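Local structure of response regulator aspartate phosphatase I (Bacillus subtilis subsp. subtilis, 4I1A) at residues K299-I307 with L320-R331. The protein dephosphorylates the sporulation phosphotransferase Spo0F and, separately, activates excision and transfer of the mobile element ICEBs1 by inactivating its repressor ImmR. Numbering follows the deposited sequence.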
ATOM      1  N   LYS A 299     -11.903  -5.717 -10.142  1.00 76.63           N
ATOM      2  CA  LYS A 299     -11.250  -6.196 -11.356  1.00 69.83           C
ATOM      3  C   LYS A 299      -9.732  -6.252 -11.199  1.00 70.66           C
ATOM      4  O   LYS A 299      -9.066  -7.095 -11.806  1.00 72.78           O
ATOM      5  CB  LYS A 299     -11.647  -5.316 -12.536  1.00 76.90           C
ATOM      6  CG  LYS A 299     -12.863  -4.453 -12.245  1.00 99.07           C
ATOM      7  CD  LYS A 299     -12.603  -2.974 -12.511  1.00112.93           C
ATOM      8  CE  LYS A 299     -13.053  -2.564 -13.910  1.00123.60           C
ATOM      9  NZ  LYS A 299     -12.734  -1.136 -14.214  1.00126.30           N
ATOM     10  N   GLU A 300      -9.185  -5.380 -10.356  1.00 63.44           N
ATOM     11  CA  GLU A 300      -7.741  -5.372 -10.122  1.00 63.40           C
ATOM     12  C   GLU A 300      -7.250  -6.640  -9.414  1.00 57.20           C
ATOM     13  O   GLU A 300      -6.254  -7.236  -9.825  1.00 49.90           O
ATOM     14  CB  GLU A 300      -7.310  -4.126  -9.339  1.00 59.73           C
ATOM     15  CG  GLU A 300      -5.919  -4.221  -8.727  1.00 61.29           C
ATOM     16  CD  GLU A 300      -5.716  -3.252  -7.568  1.00 65.02           C
ATOM     17  OE1 GLU A 300      -4.628  -3.275  -6.941  1.00 60.03           O
ATOM     18  OE2 GLU A 300      -6.647  -2.462  -7.292  1.00 60.46           O
ATOM     19  N   TYR A 301      -7.925  -7.051  -8.343  1.00 52.55           N
ATOM     20  CA  TYR A 301      -7.455  -8.228  -7.626  1.00 56.00           C
ATOM     21  C   TYR A 301      -7.851  -9.508  -8.356  1.00 59.84           C
ATOM     22  O   TYR A 301      -7.177 -10.540  -8.254  1.00 57.36           O
ATOM     23  CB  TYR A 301      -7.868  -8.202  -6.152  1.00 54.57           C
ATOM     24  CG  TYR A 301      -6.862  -7.410  -5.357  1.00 59.59           C
ATOM     25  CD1 TYR A 301      -5.683  -7.997  -4.911  1.00 52.26           C
ATOM     26  CD2 TYR A 301      -7.048  -6.055  -5.122  1.00 61.87           C
ATOM     27  CE1 TYR A 301      -4.740  -7.266  -4.222  1.00 51.40           C
ATOM     28  CE2 TYR A 301      -6.114  -5.316  -4.439  1.00 58.62           C
ATOM     29  CZ  TYR A 301      -4.964  -5.922  -3.988  1.00 63.72           C
ATOM     30  OH  TYR A 301      -4.042  -5.172  -3.301  1.00 75.27           O
ATOM     31  N   SER A 302      -8.923  -9.410  -9.133  1.00 56.55           N
ATOM     32  CA  SER A 302      -9.329 -10.497 -10.014  1.00 55.79           C
ATOM     33  C   SER A 302      -8.197 -10.824 -10.994  1.00 56.03           C
ATOM     34  O   SER A 302      -7.838 -11.980 -11.173  1.00 64.35           O
ATOM     35  CB  SER A 302     -10.615 -10.123 -10.747  1.00 56.57           C
ATOM     36  OG  SER A 302     -10.964 -11.110 -11.694  1.00 81.47           O
ATOM     37  N   ALA A 303      -7.610  -9.794 -11.595  1.00 52.56           N
ATOM     38  CA  ALA A 303      -6.443  -9.977 -12.453  1.00 52.35           C
ATOM     39  C   ALA A 303      -5.234 -10.468 -11.646  1.00 54.85           C
ATOM     40  O   ALA A 303      -4.463 -11.326 -12.099  1.00 53.75           O
ATOM     41  CB  ALA A 303      -6.115  -8.684 -13.195  1.00 48.07           C
ATOM     42  N   LYS A 304      -5.075  -9.946 -10.439  1.00 43.23           N
ATOM     43  CA  LYS A 304      -3.951 -10.371  -9.624  1.00 45.25           C
ATOM     44  C   LYS A 304      -4.058 -11.833  -9.177  1.00 45.25           C
ATOM     45  O   LYS A 304      -3.063 -12.565  -9.219  1.00 45.46           O
ATOM     46  CB  LYS A 304      -3.733  -9.412  -8.444  1.00 48.10           C
ATOM     47  CG  LYS A 304      -3.156  -8.058  -8.882  1.00 48.57           C
ATOM     48  CD  LYS A 304      -3.210  -7.012  -7.771  1.00 58.30           C
ATOM     49  CE  LYS A 304      -2.429  -5.764  -8.197  1.00 61.36           C
ATOM     50  NZ  LYS A 304      -2.683  -4.584  -7.331  1.00 55.60           N
ATOM     51  N   PHE A 305      -5.248 -12.264  -8.752  1.00 41.59           N
ATOM     52  CA  PHE A 305      -5.460 -13.694  -8.462  1.00 44.54           C
ATOM     53  C   PHE A 305      -5.177 -14.579  -9.680  1.00 41.13           C
ATOM     54  O   PHE A 305      -4.608 -15.662  -9.546  1.00 43.75           O
ATOM     55  CB  PHE A 305      -6.852 -13.966  -7.885  1.00 49.27           C
ATOM     56  CG  PHE A 305      -6.956 -13.666  -6.417  1.00 52.94           C
ATOM     57  CD1 PHE A 305      -6.317 -14.477  -5.483  1.00 47.38           C
ATOM     58  CD2 PHE A 305      -7.654 -12.550  -5.966  1.00 53.27           C
ATOM     59  CE1 PHE A 305      -6.392 -14.190  -4.117  1.00 48.58           C
ATOM     60  CE2 PHE A 305      -7.736 -12.262  -4.602  1.00 49.18           C
ATOM     61  CZ  PHE A 305      -7.110 -13.086  -3.681  1.00 46.05           C
ATOM     62  N   LYS A 306      -5.503 -14.082 -10.873  1.00 48.26           N
ATOM     63  CA  LYS A 306      -5.182 -14.808 -12.108  1.00 57.04           C
ATOM     64  C   LYS A 306      -3.680 -15.037 -12.317  1.00 56.31           C
ATOM     65  O   LYS A 306      -3.279 -16.035 -12.929  1.00 52.14           O
ATOM     66  CB  LYS A 306      -5.810 -14.145 -13.343  1.00 57.97           C
ATOM     67  CG  LYS A 306      -7.340 -14.094 -13.320  1.00 66.15           C
ATOM     68  CD  LYS A 306      -7.960 -15.405 -12.802  1.00 83.91           C
ATOM     69  CE  LYS A 306      -9.360 -15.192 -12.184  1.00 81.03           C
ATOM     70  NZ  LYS A 306      -9.356 -14.268 -10.990  1.00 57.64           N
ATOM     71  N   ILE A 307      -2.853 -14.126 -11.811  1.00 50.24           N
ATOM     72  CA  ILE A 307      -1.402 -14.309 -11.870  1.00 44.67           C
ATOM     73  C   ILE A 307      -0.973 -15.452 -10.948  1.00 42.39           C
ATOM     74  O   ILE A 307      -0.208 -16.335 -11.351  1.00 43.98           O
ATOM     75  CB  ILE A 307      -0.622 -13.026 -11.479  1.00 49.66           C
ATOM     76  CG1 ILE A 307      -0.864 -11.910 -12.505  1.00 48.24           C
ATOM     77  CG2 ILE A 307       0.889 -13.328 -11.354  1.00 37.31           C
ATOM     78  CD1 ILE A 307      -0.318 -10.540 -12.042  1.00 47.42           C
ATOM     79  N   LEU A 320      -2.615 -17.072 -18.515  1.00 63.06           N
ATOM     80  CA  LEU A 320      -3.351 -16.382 -17.459  1.00 62.81           C
ATOM     81  C   LEU A 320      -2.513 -15.242 -16.863  1.00 59.14           C
ATOM     82  O   LEU A 320      -3.029 -14.168 -16.563  1.00 57.51           O
ATOM     83  CB  LEU A 320      -3.760 -17.357 -16.346  1.00 61.37           C
ATOM     84  CG  LEU A 320      -4.701 -18.528 -16.626  1.00 70.65           C
ATOM     85  CD1 LEU A 320      -4.662 -19.512 -15.454  1.00 61.08           C
ATOM     86  CD2 LEU A 320      -6.132 -18.044 -16.891  1.00 61.57           C
ATOM     87  N   ILE A 321      -1.222 -15.497 -16.672  1.00 58.22           N
ATOM     88  CA  ILE A 321      -0.298 -14.479 -16.173  1.00 56.87           C
ATOM     89  C   ILE A 321      -0.236 -13.310 -17.167  1.00 56.34           C
ATOM     90  O   ILE A 321      -0.408 -12.147 -16.790  1.00 51.10           O
ATOM     91  CB  ILE A 321       1.116 -15.079 -15.952  1.00 56.13           C
ATOM     92  CG1 ILE A 321       1.037 -16.287 -15.006  1.00 52.02           C
ATOM     93  CG2 ILE A 321       2.093 -14.016 -15.413  1.00 49.88           C
ATOM     94  CD1 ILE A 321       2.326 -17.087 -14.916  1.00 52.76           C
ATOM     95  N   LYS A 322      -0.014 -13.650 -18.437  1.00 48.67           N
ATOM     96  CA  LYS A 322      -0.014 -12.701 -19.547  1.00 63.53           C
ATOM     97  C   LYS A 322      -1.284 -11.841 -19.606  1.00 65.07           C
ATOM     98  O   LYS A 322      -1.217 -10.606 -19.518  1.00 60.79           O
ATOM     99  CB  LYS A 322       0.143 -13.459 -20.866  1.00 68.01           C
ATOM    100  CG  LYS A 322       0.215 -12.577 -22.099  1.00 78.91           C
ATOM    101  CD  LYS A 322      -0.090 -13.372 -23.379  1.00 85.16           C
ATOM    102  CE  LYS A 322       0.385 -12.610 -24.613  1.00 85.88           C
ATOM    103  NZ  LYS A 322       0.214 -13.384 -25.869  1.00 84.86           N
ATOM    104  N   ASN A 323      -2.435 -12.490 -19.758  1.00 53.67           N
ATOM    105  CA  ASN A 323      -3.695 -11.757 -19.862  1.00 53.96           C
ATOM    106  C   ASN A 323      -3.958 -10.869 -18.651  1.00 48.99           C
ATOM    107  O   ASN A 323      -4.492  -9.776 -18.774  1.00 46.87           O
ATOM    108  CB  ASN A 323      -4.861 -12.709 -20.093  1.00 54.65           C
ATOM    109  CG  ASN A 323      -4.686 -13.540 -21.359  1.00 67.97           C
ATOM    110  OD1 ASN A 323      -5.207 -14.652 -21.462  1.00 75.77           O
ATOM    111  ND2 ASN A 323      -3.937 -13.007 -22.323  1.00 65.22           N
ATOM    112  N   ALA A 324      -3.552 -11.329 -17.480  1.00 40.03           N
ATOM    113  CA  ALA A 324      -3.721 -10.524 -16.286  1.00 41.53           C
ATOM    114  C   ALA A 324      -2.869  -9.244 -16.353  1.00 54.00           C
ATOM    115  O   ALA A 324      -3.341  -8.169 -15.964  1.00 52.41           O
ATOM    116  CB  ALA A 324      -3.379 -11.336 -15.073  1.00 45.16           C
ATOM    117  N   PHE A 325      -1.631  -9.369 -16.852  1.00 49.69           N
ATOM    118  CA  PHE A 325      -0.747  -8.210 -17.054  1.00 54.46           C
ATOM    119  C   PHE A 325      -1.273  -7.276 -18.126  1.00 52.08           C
ATOM    120  O   PHE A 325      -1.119  -6.065 -18.030  1.00 52.21           O
ATOM    121  CB  PHE A 325       0.713  -8.623 -17.371  1.00 47.72           C
ATOM    122  CG  PHE A 325       1.513  -8.977 -16.139  1.00 55.50           C
ATOM    123  CD1 PHE A 325       1.848  -8.003 -15.214  1.00 63.06           C
ATOM    124  CD2 PHE A 325       1.905 -10.281 -15.893  1.00 64.25           C
ATOM    125  CE1 PHE A 325       2.566  -8.322 -14.070  1.00 67.17           C
ATOM    126  CE2 PHE A 325       2.623 -10.604 -14.757  1.00 70.26           C
ATOM    127  CZ  PHE A 325       2.952  -9.625 -13.842  1.00 66.58           C
ATOM    128  N   SER A 326      -1.887  -7.843 -19.153  1.00 51.47           N
ATOM    129  CA  SER A 326      -2.577  -7.034 -20.143  1.00 62.24           C
ATOM    130  C   SER A 326      -3.655  -6.203 -19.456  1.00 61.82           C
ATOM    131  O   SER A 326      -3.777  -5.010 -19.716  1.00 63.12           O
ATOM    132  CB  SER A 326      -3.228  -7.909 -21.222  1.00 74.58           C
ATOM    133  OG  SER A 326      -2.269  -8.486 -22.084  1.00 84.50           O
ATOM    134  N   TYR A 327      -4.438  -6.826 -18.575  1.00 56.54           N
ATOM    135  CA  TYR A 327      -5.524  -6.082 -17.948  1.00 59.62           C
ATOM    136  C   TYR A 327      -4.962  -4.939 -17.115  1.00 52.49           C
ATOM    137  O   TYR A 327      -5.413  -3.795 -17.230  1.00 49.20           O
ATOM    138  CB  TYR A 327      -6.454  -6.948 -17.083  1.00 52.95           C
ATOM    139  CG  TYR A 327      -7.448  -6.062 -16.362  1.00 58.73           C
ATOM    140  CD1 TYR A 327      -8.615  -5.630 -17.000  1.00 55.32           C
ATOM    141  CD2 TYR A 327      -7.194  -5.599 -15.069  1.00 55.04           C
ATOM    142  CE1 TYR A 327      -9.514  -4.789 -16.359  1.00 57.91           C
ATOM    143  CE2 TYR A 327      -8.087  -4.759 -14.421  1.00 54.47           C
ATOM    144  CZ  TYR A 327      -9.239  -4.356 -15.066  1.00 62.34           C
ATOM    145  OH  TYR A 327     -10.106  -3.511 -14.414  1.00 72.74           O
ATOM    146  N   LEU A 328      -3.980  -5.266 -16.280  1.00 50.23           N
ATOM    147  CA  LEU A 328      -3.354  -4.280 -15.400  1.00 54.30           C
ATOM    148  C   LEU A 328      -2.733  -3.131 -16.187  1.00 55.48           C
ATOM    149  O   LEU A 328      -2.978  -1.962 -15.885  1.00 53.51           O
ATOM    150  CB  LEU A 328      -2.308  -4.945 -14.515  1.00 50.92           C
ATOM    151  CG  LEU A 328      -2.892  -5.864 -13.442  1.00 52.56           C
ATOM    152  CD1 LEU A 328      -1.797  -6.622 -12.695  1.00 50.49           C
ATOM    153  CD2 LEU A 328      -3.772  -5.062 -12.478  1.00 48.26           C
ATOM    154  N   ALA A 329      -1.949  -3.471 -17.204  1.00 55.92           N
ATOM    155  CA  ALA A 329      -1.326  -2.472 -18.069  1.00 58.79           C
ATOM    156  C   ALA A 329      -2.362  -1.583 -18.755  1.00 66.96           C
ATOM    157  O   ALA A 329      -2.158  -0.379 -18.889  1.00 70.22           O
ATOM    158  CB  ALA A 329      -0.419  -3.144 -19.112  1.00 51.89           C
ATOM    159  N   SER A 330      -3.476  -2.167 -19.183  1.00 64.79           N
ATOM    160  CA  SER A 330      -4.503  -1.378 -19.863  1.00 62.67           C
ATOM    161  C   SER A 330      -5.126  -0.377 -18.897  1.00 56.33           C
ATOM    162  O   SER A 330      -5.648   0.652 -19.312  1.00 57.68           O
ATOM    163  CB  SER A 330      -5.593  -2.275 -20.449  1.00 63.46           C
ATOM    164  OG  SER A 330      -6.453  -2.735 -19.425  1.00 69.51           O
ATOM    165  N   ARG A 331      -5.057  -0.681 -17.605  1.00 56.93           N
ATOM    166  CA  ARG A 331      -5.612   0.199 -16.583  1.00 61.31           C
ATOM    167  C   ARG A 331      -4.580   1.197 -16.063  1.00 65.94           C
ATOM    168  O   ARG A 331      -4.831   1.894 -15.075  1.00 68.87           O
ATOM    169  CB  ARG A 331      -6.177  -0.619 -15.411  1.00 64.58           C
ATOM    170  CG  ARG A 331      -7.460  -1.412 -15.725  1.00 67.92           C
ATOM    171  CD  ARG A 331      -8.509  -0.557 -16.403  1.00 76.22           C
ATOM    172  NE  ARG A 331      -9.851  -1.144 -16.332  1.00100.51           N
ATOM    173  CZ  ARG A 331     -10.496  -1.700 -17.358  1.00108.81           C
ATOM    174  NH1 ARG A 331      -9.930  -1.757 -18.555  1.00112.15           N
ATOM    175  NH2 ARG A 331     -11.713  -2.201 -17.184  1.00110.36           N
TER
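I307 drives its side chain into a hole formed by I321, A324, F325 and L328, and L328 in turn packs as a knob among E300, A303, K304 and I307. Turned anti to its own carbonyl carbon, the CG1 branch of I307 (chi1 -66°) passes the methyl of A324, with CG1 3.6 Å from A324 CB, and carries CD1 over one face of the F325 ring. This is a CH-pi contact: CD1 lies 4.1 Å from the ring centroid, displaced toward the rim, and the two side chains meet at about a right angle. The CG2 branch faces CG2 of I321 instead, so a beta-branched residue serves two neighbours at once. At A303 and A324, whose CA atoms are 4.7 Å apart, small methyls let the helices come close, filling the space without forcing them asunder.

Toward the start of helix 299-313, Y327 takes over. Its ring, with CG swung opposite the backbone N (chi1 174°), reaches obliquely past A303, CD2 being 3.8 Å from A303 CB, and its hydroxyl end meets the bent aliphatic chain of K299. The guanidinium of R331 lies against the tyrosine, with Y327 CE1 over its centre. K299 NZ comes to 3.3 Å from R331 NH2 at the guanidinium edge, a meeting of like charges that this exposed border, with solvent at hand, can probably tolerate. Deeper in, the ammonium of K304 is paired with E300 and also with D336 of helix 334-351, while its CG lies near L328 CD1.

The axes of 299-307 and 320-330 pass 8.1 Å apart at 155°. Segment 299-307 lies in a predicted tetratricopeptide repeat and helix 318-330 follows it in the chain, the two packing antiparallel, knobs into holes, as in a tetratricopeptide-repeat array.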